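Long-range contacts in alpha-L-rhamnosidase (Aspergillus terreus, PDB 6GSZ), which probably hydrolyses terminal non-reducing alpha-L-rhamnose residues from alpha-L-rhamnosides, and carries bound calcium: residues 256-261 and 391-396; 353-358 and 374-379. All coordinates share one frame; numbering follows the deposited sequence.

Contact 1 of 2, residues 256-261 and 391-396; sequences GPIISS and PSFTYH. With CA (calcium ion), chain B.
Ser261 and Phe393 make the polar join between residues 256-261 and the loop 391-396. Ser261 turns its OG anti to its own backbone N (chi1 -167°), which brings the hydroxyl up to the loop, where Phe393 N donates a weak hydrogen bond to Ser261 OG over 3.2 Å, bent to 130° at the hydrogen. The same OG also bonds to Glu267 OE1, which takes Ser392 N as well. A water adds a second bridge, donating to Ser261 O at 2.8 Å and to Phe393 O at 2.7 Å.

Apolar contact comes from Ile258, whose CD1 meets Phe393 CE2 at 4.0 Å, the two side chains crossing at about a right angle. That methyl also lies 3.9 Å from Ser392 OG, and Ser392 CB rests over one face of the Phe393 ring, offset toward its rim.

Metal coordination completes the set: Ser392 OG binds the calcium ion at 2.4 Å, together with two waters and Glu158 OE1. Between the two segments there is one weak direct bond; Glu267 and a water strengthen the join, Thr394 OG1 bonds directly to Glu262 O, and calcium ties Ser392 to Glu158.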
loop_
_atom_site.group_PDB
_atom_site.type_symbol
_atom_site.label_atom_id
_atom_site.label_comp_id
_atom_site.label_asym_id
_atom_site.label_seq_id
_atom_site.Cartn_x
_atom_site.Cartn_y
_atom_site.Cartn_z
ATOM N N GLY A 256 29.729 -13.035 4.096
ATOM C CA GLY A 256 30.364 -11.928 3.436
ATOM C C GLY A 256 30.410 -10.695 4.328
ATOM O O GLY A 256 30.393 -10.813 5.551
ATOM N N PRO A 257 30.463 -9.480 3.744
ATOM C CA PRO A 257 30.619 -8.291 4.563
ATOM C C PRO A 257 29.436 -7.963 5.473
ATOM O O PRO A 257 29.604 -7.215 6.454
ATOM C CB PRO A 257 30.868 -7.174 3.540
ATOM C CG PRO A 257 30.157 -7.685 2.271
ATOM C CD PRO A 257 30.395 -9.185 2.308
ATOM N N ILE A 258 28.232 -8.437 5.117
ATOM C CA ILE A 258 27.126 -8.154 6.033
ATOM C C ILE A 258 27.264 -9.078 7.241
ATOM O O ILE A 258 27.134 -10.293 7.106
ATOM C CB ILE A 258 25.739 -8.261 5.364
ATOM C CG1 ILE A 258 25.624 -7.484 4.048
ATOM C CG2 ILE A 258 24.678 -7.816 6.366
ATOM C CD1 ILE A 258 24.420 -7.861 3.213
ATOM N N ILE A 259 27.434 -8.460 8.425
ATOM C CA ILE A 259 27.509 -9.199 9.674
ATOM C C ILE A 259 26.112 -9.550 10.177
ATOM O O ILE A 259 25.852 -10.668 10.633
ATOM C CB ILE A 259 28.293 -8.399 10.735
ATOM C CG1 ILE A 259 29.674 -7.992 10.220
ATOM C CG2 ILE A 259 28.393 -9.183 12.026
ATOM C CD1 ILE A 259 30.528 -9.140 9.723
ATOM N N SER A 260 25.210 -8.549 10.120
ATOM C CA SER A 260 23.823 -8.751 10.491
ATOM C C SER A 260 22.990 -7.757 9.691
ATOM O O SER A 260 23.467 -6.684 9.379
ATOM C CB SER A 260 23.580 -8.606 11.975
ATOM O OG SER A 260 23.944 -7.322 12.398
ATOM N N SER A 261 21.757 -8.139 9.388
ATOM C CA SER A 261 20.827 -7.198 8.712
ATOM C C SER A 261 19.396 -7.581 9.066
ATOM O O SER A 261 18.972 -8.667 8.708
ATOM C CB SER A 261 21.089 -7.199 7.210
ATOM O OG SER A 261 20.424 -6.110 6.590
ATOM N N PRO A 391 22.272 -0.227 3.018
ATOM C CA PRO A 391 21.944 -1.516 3.620
ATOM C C PRO A 391 21.125 -2.360 2.649
ATOM O O PRO A 391 20.484 -1.818 1.716
ATOM C CB PRO A 391 21.170 -1.158 4.885
ATOM C CG PRO A 391 20.551 0.200 4.536
ATOM C CD PRO A 391 21.546 0.901 3.626
ATOM N N SER A 392 21.057 -3.655 2.934
ATOM C CA SER A 392 20.423 -4.623 2.041
ATOM C C SER A 392 19.109 -5.183 2.559
ATOM O O SER A 392 18.159 -5.347 1.765
ATOM C CB SER A 392 21.371 -5.785 1.778
ATOM O OG SER A 392 22.481 -5.375 1.001
ATOM N N PHE A 393 18.996 -5.454 3.851
ATOM C CA PHE A 393 17.821 -6.217 4.350
ATOM C C PHE A 393 17.183 -5.563 5.576
ATOM O O PHE A 393 16.556 -6.255 6.419
ATOM C CB PHE A 393 18.205 -7.665 4.645
ATOM C CG PHE A 393 18.879 -8.348 3.478
ATOM C CD1 PHE A 393 18.218 -8.527 2.272
ATOM C CD2 PHE A 393 20.212 -8.775 3.568
ATOM C CE1 PHE A 393 18.848 -9.150 1.203
ATOM C CE2 PHE A 393 20.843 -9.376 2.486
ATOM C CZ PHE A 393 20.155 -9.581 1.311
ATOM N N THR A 394 17.284 -4.237 5.654
ATOM C CA THR A 394 16.624 -3.494 6.724
ATOM C C THR A 394 15.873 -2.319 6.093
ATOM O O THR A 394 16.108 -1.963 4.953
ATOM C CB THR A 394 17.637 -3.008 7.779
ATOM O OG1 THR A 394 16.957 -2.462 8.909
ATOM C CG2 THR A 394 18.549 -1.936 7.240
ATOM N N TYR A 395 15.054 -1.640 6.910
ATOM C CA TYR A 395 14.567 -0.332 6.504
ATOM C C TYR A 395 14.221 0.445 7.767
ATOM O O TYR A 395 14.008 -0.168 8.811
ATOM C CB TYR A 395 13.378 -0.419 5.521
ATOM C CG TYR A 395 12.037 -0.851 6.060
ATOM C CD1 TYR A 395 11.634 -2.161 6.258
ATOM C CD2 TYR A 395 11.068 0.120 6.268
ATOM C CE1 TYR A 395 10.327 -2.489 6.589
ATOM C CE2 TYR A 395 9.775 -0.192 6.647
ATOM C CZ TYR A 395 9.386 -1.498 6.780
ATOM O OH TYR A 395 8.087 -1.838 7.067
ATOM N N HIS A 396 14.134 1.772 7.631
ATOM C CA HIS A 396 13.879 2.634 8.775
ATOM C C HIS A 396 12.846 3.703 8.402
ATOM O O HIS A 396 12.751 4.088 7.253
ATOM C CB HIS A 396 15.168 3.310 9.236
ATOM C CG HIS A 396 16.391 2.465 9.230
ATOM N ND1 HIS A 396 16.534 1.313 9.976
ATOM C CD2 HIS A 396 17.507 2.624 8.506
ATOM C CE1 HIS A 396 17.769 0.843 9.754
ATOM N NE2 HIS A 396 18.391 1.631 8.874
HETATM CA CA CA B . 22.173 -4.344 -1.183
HETATM O O HOH W 1 16.478 -8.821 7.357
HETATM O O HOH W 2 24.070 -4.886 -1.567
HETATM O O HOH W 3 22.951 -2.254 -1.117
#

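Contact 2 of 2, residues 353-358 and 374-379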
loop_
_atom_site.group_PDB
_atom_site.type_symbol
_atom_site.label_atom_id
_atom_site.label_comp_id
_atom_site.label_asym_id
_atom_site.label_seq_id
_atom_site.Cartn_x
_atom_site.Cartn_y
_atom_site.Cartn_z
ATOM N N ARG A 353 28.392 4.904 12.798
ATOM C CA ARG A 353 27.093 4.492 13.302
ATOM C C ARG A 353 26.043 5.532 12.899
ATOM O O ARG A 353 26.305 6.758 12.981
ATOM C CB ARG A 353 27.122 4.352 14.826
ATOM C CG ARG A 353 25.844 3.782 15.422
ATOM C CD ARG A 353 25.848 3.694 16.932
ATOM N NE ARG A 353 25.853 5.019 17.525
ATOM C CZ ARG A 353 26.006 5.264 18.817
ATOM N NH1 ARG A 353 26.127 4.259 19.673
ATOM N NH2 ARG A 353 26.000 6.516 19.252
ATOM N N PHE A 354 24.877 5.009 12.472
ATOM C CA PHE A 354 23.741 5.826 12.029
ATOM C C PHE A 354 22.508 5.436 12.830
ATOM O O PHE A 354 22.059 4.297 12.719
ATOM C CB PHE A 354 23.486 5.597 10.543
ATOM C CG PHE A 354 24.655 5.848 9.628
ATOM C CD1 PHE A 354 24.924 7.101 9.143
ATOM C CD2 PHE A 354 25.531 4.825 9.283
ATOM C CE1 PHE A 354 25.998 7.330 8.301
ATOM C CE2 PHE A 354 26.580 5.051 8.413
ATOM C CZ PHE A 354 26.831 6.302 7.946
ATOM N N VAL A 355 22.030 6.356 13.686
ATOM C CA VAL A 355 20.864 6.096 14.515
ATOM C C VAL A 355 19.699 6.926 13.963
ATOM O O VAL A 355 19.773 8.172 13.975
ATOM C CB VAL A 355 21.138 6.427 16.001
ATOM C CG1 VAL A 355 19.909 6.237 16.867
ATOM C CG2 VAL A 355 22.285 5.589 16.565
ATOM N N HIS A 356 18.660 6.225 13.481
ATOM C CA HIS A 356 17.578 6.892 12.725
ATOM C C HIS A 356 16.353 7.130 13.615
ATOM O O HIS A 356 15.884 6.205 14.262
ATOM C CB HIS A 356 17.182 5.998 11.534
ATOM C CG HIS A 356 18.296 5.606 10.607
ATOM N ND1 HIS A 356 19.243 4.662 10.960
ATOM C CD2 HIS A 356 18.615 6.005 9.349
ATOM C CE1 HIS A 356 20.064 4.481 9.936
ATOM N NE2 HIS A 356 19.739 5.306 8.948
ATOM N N THR A 357 15.819 8.369 13.618
ATOM C CA THR A 357 14.619 8.683 14.421
ATOM C C THR A 357 13.654 9.570 13.623
ATOM O O THR A 357 14.033 10.257 12.692
ATOM C CB THR A 357 14.965 9.340 15.765
ATOM O OG1 THR A 357 15.414 10.676 15.541
ATOM C CG2 THR A 357 16.015 8.560 16.525
ATOM N N GLU A 358 12.394 9.564 14.066
ATOM C CA GLU A 358 11.344 10.390 13.431
ATOM C C GLU A 358 11.427 11.847 13.877
ATOM O O GLU A 358 11.120 12.772 13.105
ATOM C CB GLU A 358 9.974 9.827 13.785
ATOM C CG GLU A 358 9.720 8.511 13.127
ATOM C CD GLU A 358 8.260 8.112 13.275
ATOM O OE1 GLU A 358 7.786 7.962 14.438
ATOM O OE2 GLU A 358 7.596 7.999 12.235
ATOM N N LYS A 374 16.249 -1.041 17.192
ATOM C CA LYS A 374 17.381 -0.113 17.316
ATOM C C LYS A 374 17.459 0.884 16.157
ATOM O O LYS A 374 18.012 1.958 16.336
ATOM C CB LYS A 374 18.699 -0.857 17.459
ATOM C CG LYS A 374 18.798 -1.686 18.729
ATOM C CD LYS A 374 20.132 -2.382 18.877
ATOM C CE LYS A 374 20.104 -3.390 20.006
ATOM N NZ LYS A 374 21.336 -4.214 20.003
ATOM N N ALA A 375 16.986 0.493 14.954
ATOM C CA ALA A 375 17.050 1.352 13.740
ATOM C C ALA A 375 18.436 1.990 13.596
ATOM O O ALA A 375 18.548 3.192 13.360
ATOM C CB ALA A 375 15.941 2.407 13.734
ATOM N N THR A 376 19.470 1.150 13.802
ATOM C CA THR A 376 20.861 1.587 13.843
ATOM C C THR A 376 21.690 0.748 12.876
ATOM O O THR A 376 21.689 -0.482 12.980
ATOM C CB THR A 376 21.398 1.502 15.267
ATOM O OG1 THR A 376 20.665 2.392 16.111
ATOM C CG2 THR A 376 22.873 1.834 15.374
ATOM N N ASP A 377 22.372 1.446 11.965
ATOM C CA ASP A 377 23.271 0.797 11.036
ATOM C C ASP A 377 24.714 1.136 11.406
ATOM O O ASP A 377 24.997 2.244 11.860
ATOM C CB ASP A 377 22.966 1.201 9.605
ATOM C CG ASP A 377 21.549 0.868 9.173
ATOM O OD1 ASP A 377 20.963 -0.146 9.699
ATOM O OD2 ASP A 377 21.042 1.624 8.320
ATOM N N HIS A 378 25.605 0.165 11.203
ATOM C CA HIS A 378 27.034 0.341 11.416
ATOM C C HIS A 378 27.756 0.004 10.122
ATOM O O HIS A 378 27.515 -1.084 9.576
ATOM C CB HIS A 378 27.564 -0.571 12.516
ATOM C CG HIS A 378 27.109 -0.236 13.899
ATOM N ND1 HIS A 378 25.907 -0.654 14.403
ATOM C CD2 HIS A 378 27.720 0.446 14.890
ATOM C CE1 HIS A 378 25.797 -0.265 15.664
ATOM N NE2 HIS A 378 26.901 0.421 15.993
ATOM N N PHE A 379 28.668 0.883 9.698
ATOM C CA PHE A 379 29.446 0.632 8.512
ATOM C C PHE A 379 30.920 0.752 8.879
ATOM O O PHE A 379 31.359 1.828 9.281
ATOM C CB PHE A 379 29.096 1.623 7.397
ATOM C CG PHE A 379 29.891 1.467 6.135
ATOM C CD1 PHE A 379 29.531 0.539 5.170
ATOM C CD2 PHE A 379 31.049 2.203 5.953
ATOM C CE1 PHE A 379 30.289 0.358 4.031
ATOM C CE2 PHE A 379 31.795 2.046 4.806
ATOM C CZ PHE A 379 31.427 1.113 3.853
HETATM O O HOH W 4 20.436 3.802 6.606
HETATM O O HOH W 5 17.182 4.519 16.204
#
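Phe354 and Asp377 form an antiparallel hydrogen-bonded pair, Phe354 N reaching Asp377 O at 2.8 Å and Asp377 N reaching Phe354 O at 3.0 Å. On either side of it, Arg353 with His378 and Val355 with Thr376 are non-hydrogen-bonded pairs. A CA-H...O contact from Thr376 CA to Phe354 O, 3.2 Å long, supplements the pairing.

Where the pairing ends, His356 grips Ala375 O twice. Its backbone N approaches that oxygen nearly along the C=O axis, at 3.0 Å, while its ND1 donates from above the carbonyl plane, at 2.9 Å. The oxygen lies close to the imidazole plane; chi1 of -55° turns the ring edge toward Ala375. This bond puts a hydrogen on ND1 and, with the stacked His396 ring, helps set the ring's rotation. A water links His356 NE2 to Asp377 OD2, whose carboxylate plane stands 61° from the ring; His396 is a further partner of the carboxylate.

On the face carrying Arg353, Val355, Thr376 and His378, the arginine's CG makes a CH-pi contact over the His378 ring, 4.0 Å from its centroid, and touches Thr376 CG2 at 3.6 Å. The guanidinium continues to a salt bridge with Asp404. Val355 CG2 lies alongside Thr376 OG1. The buried face carries Phe354 and Asp377. Two facing sheets, with Phe354 against Leu340 and Ile342 of strand 339-344 and a buried polar cluster at His356 and Asp377, are consistent with the concanavalin-like beta sandwich of this domain's family.

Contacts 1 and 2 reach the same mixed sheet, their centres about 12 Å apart. Strand 266-270 pairs with both 258-262 and 376-380, and thus lies between their sheet strands. Contact 1 is buried and joins a strand to a loop, with one weak direct bond and a calcium ion held by its loop; contact 2, only partly buried, is regular strand pairing with one face buried and a more open one. They meet at His396, which probably hydrogen-bonds through NE2 to Asp377 OD2 at 2.7 Å and stacks its ring with that of His356. The loop of contact 1 is thereby anchored on the buried face of contact 2, with Thr394 CG2 packed against Asp377.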